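Local coordinates for protein MPT synthase subunit 2 (Burkholderia ambifaria, PDB 7L32) that probably serves as the catalytic large subunit of molybdopterin synthase, which makes molybdopterin by transferring sulfur to its precursor during molybdenum cofactor biosynthesis, at residues D123-K126 / T127-F131. Numbering follows the deposited sequence.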
ATOM      1  N   ASP A 123      11.023  -3.255  -4.334  1.00 15.71           N
ATOM      2  CA  ASP A 123      12.025  -3.212  -5.407  1.00 17.74           C
ATOM      3  C   ASP A 123      13.249  -4.051  -5.043  1.00 20.88           C
ATOM      4  O   ASP A 123      13.771  -4.802  -5.871  1.00 20.80           O
ATOM      5  CB  ASP A 123      12.468  -1.771  -5.671  1.00 19.49           C
ATOM      6  CG  ASP A 123      11.432  -0.960  -6.441  1.00 24.75           C
ATOM      7  OD1 ASP A 123      10.502  -1.547  -7.045  1.00 23.10           O
ATOM      8  OD2 ASP A 123      11.569   0.277  -6.421  1.00 22.14           O
ATOM      9  N   TYR A 124      13.745  -3.886  -3.817  1.00 18.41           N
ATOM     10  CA  TYR A 124      14.941  -4.609  -3.364  1.00 23.87           C
ATOM     11  C   TYR A 124      14.647  -6.101  -3.235  1.00 21.45           C
ATOM     12  O   TYR A 124      15.460  -6.951  -3.642  1.00 24.31           O
ATOM     13  CB  TYR A 124      15.369  -4.002  -2.020  1.00 20.69           C
ATOM     14  CG  TYR A 124      16.774  -4.204  -1.487  1.00 30.24           C
ATOM     15  CD1 TYR A 124      17.652  -5.127  -2.048  1.00 30.86           C
ATOM     16  CD2 TYR A 124      17.189  -3.519  -0.340  1.00 29.55           C
ATOM     17  CE1 TYR A 124      18.932  -5.328  -1.512  1.00 38.38           C
ATOM     18  CE2 TYR A 124      18.472  -3.709   0.203  1.00 33.87           C
ATOM     19  CZ  TYR A 124      19.333  -4.619  -0.388  1.00 39.57           C
ATOM     20  OH  TYR A 124      20.598  -4.823   0.138  1.00 38.16           O
ATOM     21  N   LEU A 125      13.471  -6.436  -2.699  1.00 20.81           N
ATOM     22  CA  LEU A 125      13.036  -7.832  -2.629  1.00 27.63           C
ATOM     23  C   LEU A 125      13.023  -8.480  -4.011  1.00 25.10           C
ATOM     24  O   LEU A 125      13.592  -9.569  -4.216  1.00 22.63           O
ATOM     25  CB  LEU A 125      11.637  -7.895  -1.990  1.00 24.68           C
ATOM     26  CG  LEU A 125      10.960  -9.247  -1.734  1.00 32.95           C
ATOM     27  CD1 LEU A 125       9.922  -9.079  -0.606  1.00 32.66           C
ATOM     28  CD2 LEU A 125      10.277  -9.826  -2.987  1.00 25.26           C
ATOM     29  N   LYS A 126      12.364  -7.829  -4.977  1.00 21.17           N
ATOM     30  CA  LYS A 126      12.166  -8.443  -6.293  1.00 26.66           C
ATOM     31  C   LYS A 126      13.476  -8.596  -7.061  1.00 29.18           C
ATOM     32  O   LYS A 126      13.623  -9.526  -7.870  1.00 30.35           O
ATOM     33  CB  LYS A 126      11.154  -7.624  -7.100  1.00 27.88           C
ATOM     34  CG  LYS A 126       9.710  -7.819  -6.632  1.00 27.05           C
ATOM     35  CD  LYS A 126       9.222  -9.241  -6.982  1.00 32.64           C
ATOM     36  CE  LYS A 126       7.777  -9.508  -6.538  1.00 37.09           C
ATOM     37  NZ  LYS A 126       7.265 -10.899  -6.923  1.00 36.74           N
ATOM     38  N   THR A 127      14.450  -7.734  -6.799  1.00 27.95           N
ATOM     39  CA  THR A 127      15.710  -7.800  -7.520  1.00 35.12           C
ATOM     40  C   THR A 127      16.797  -8.559  -6.771  1.00 32.45           C
ATOM     41  O   THR A 127      17.723  -9.071  -7.419  1.00 35.71           O
ATOM     42  CB  THR A 127      16.202  -6.380  -7.866  1.00 37.86           C
ATOM     43  OG1 THR A 127      16.428  -5.630  -6.662  1.00 32.60           O
ATOM     44  CG2 THR A 127      15.160  -5.651  -8.719  1.00 37.35           C
ATOM     45  N   GLU A 128      16.714  -8.687  -5.439  1.00 26.12           N
ATOM     46  CA  GLU A 128      17.833  -9.275  -4.705  1.00 32.76           C
ATOM     47  C   GLU A 128      17.525 -10.481  -3.816  1.00 31.01           C
ATOM     48  O   GLU A 128      18.462 -11.215  -3.481  1.00 28.85           O
ATOM     49  CB  GLU A 128      18.532  -8.208  -3.844  1.00 31.68           C
ATOM     50  CG  GLU A 128      19.206  -7.099  -4.664  1.00 32.30           C
ATOM     51  CD  GLU A 128      20.272  -7.618  -5.613  1.00 52.60           C
ATOM     52  OE1 GLU A 128      21.035  -8.536  -5.227  1.00 58.24           O
ATOM     53  OE2 GLU A 128      20.343  -7.108  -6.753  1.00 57.33           O
ATOM     54  N   ALA A 129      16.288 -10.706  -3.406  1.00 27.73           N
ATOM     55  CA  ALA A 129      16.022 -11.822  -2.488  1.00 24.97           C
ATOM     56  C   ALA A 129      16.146 -13.159  -3.220  1.00 26.39           C
ATOM     57  O   ALA A 129      15.553 -13.331  -4.293  1.00 25.75           O
ATOM     58  CB  ALA A 129      14.631 -11.702  -1.857  1.00 28.69           C
ATOM     59  N   PRO A 130      16.904 -14.129  -2.679  1.00 27.56           N
ATOM     60  CA  PRO A 130      17.102 -15.406  -3.392  1.00 29.13           C
ATOM     61  C   PRO A 130      15.871 -16.296  -3.426  1.00 28.18           C
ATOM     62  O   PRO A 130      15.496 -16.901  -2.413  1.00 29.01           O
ATOM     63  CB  PRO A 130      18.238 -16.084  -2.610  1.00 32.23           C
ATOM     64  CG  PRO A 130      18.873 -14.992  -1.810  1.00 33.98           C
ATOM     65  CD  PRO A 130      17.763 -14.021  -1.492  1.00 28.70           C
ATOM     66  N   PHE A 131      15.257 -16.395  -4.603  1.00 28.20           N
ATOM     67  CA  PHE A 131      14.149 -17.304  -4.870  1.00 28.91           C
ATOM     68  C   PHE A 131      14.405 -17.961  -6.213  1.00 28.46           C
ATOM     69  O   PHE A 131      15.075 -17.378  -7.071  1.00 31.21           O
ATOM     70  CB  PHE A 131      12.790 -16.583  -4.936  1.00 26.26           C
ATOM     71  CG  PHE A 131      12.273 -16.143  -3.602  1.00 27.25           C
ATOM     72  CD1 PHE A 131      11.585 -17.024  -2.783  1.00 25.53           C
ATOM     73  CD2 PHE A 131      12.480 -14.841  -3.166  1.00 26.89           C
ATOM     74  CE1 PHE A 131      11.098 -16.613  -1.542  1.00 27.42           C
ATOM     75  CE2 PHE A 131      12.015 -14.427  -1.936  1.00 28.44           C
ATOM     76  CZ  PHE A 131      11.318 -15.315  -1.121  1.00 27.95           C
TER
HETATM   77  O   HOH W   1      13.669 -12.070  -5.722  1.00 29.78           O
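Thr127 grips Asp123 O with both its backbone N and its hydroxyl, near the C-terminal end of helix 111-128. Thr127 N donates over 3.1 Å to Asp123 O in a somewhat bent bond, with an angle of 141° at the hydrogen. Thr127 OG1 donates to the same Asp123 O at 2.9 Å. The two donors come from opposite faces of the carbonyl plane. Thr127 OG1 can do this because it sits between the backbone N and the carbonyl carbon (chi1 61°), which turns it back along the helix. A threonine hydroxyl bonding back to the carbonyl four residues earlier, beside the regular N-H bond, is a common way for this side chain to settle in a helix.

Two further backbone bonds carry the helix to its end. Glu128 N donates to Tyr124 O at 2.8 Å. Ala129 N donates to Leu125 O at 3.0 Å, although Ala129 itself has left helical geometry. Water 1 is hydrogen-bonded to Leu125 O at 2.9 Å and to Ala129 O at 2.7 Å, linking the last turn to the exit.

Tyr124 and Glu128 make the main side-chain contact. With chi1 at -161° the Tyr124 ring extends on the far side of the CA-CB bond from its own backbone N, beside Glu128. Glu128 CG meets the ring edge in its plane, 3.6 Å from Tyr124 CE1. Leu125 CG and Ala129 CB make a looser apolar contact at 4.4 Å.

Outside the turn, Leu125 packs on strand 85-91 and Tyr124 on helix 65-80. The Asp123 carboxylate accepts a hydrogen bond from Trp157 and forms a salt bridge with Arg111 of the second subunit.

Asp123 O thus takes two donors, and the hydroxyl of buried Thr127 spends its proton inside the helix. The water extends the bonding past the helix end, just before the chain turns toward strand 131-136.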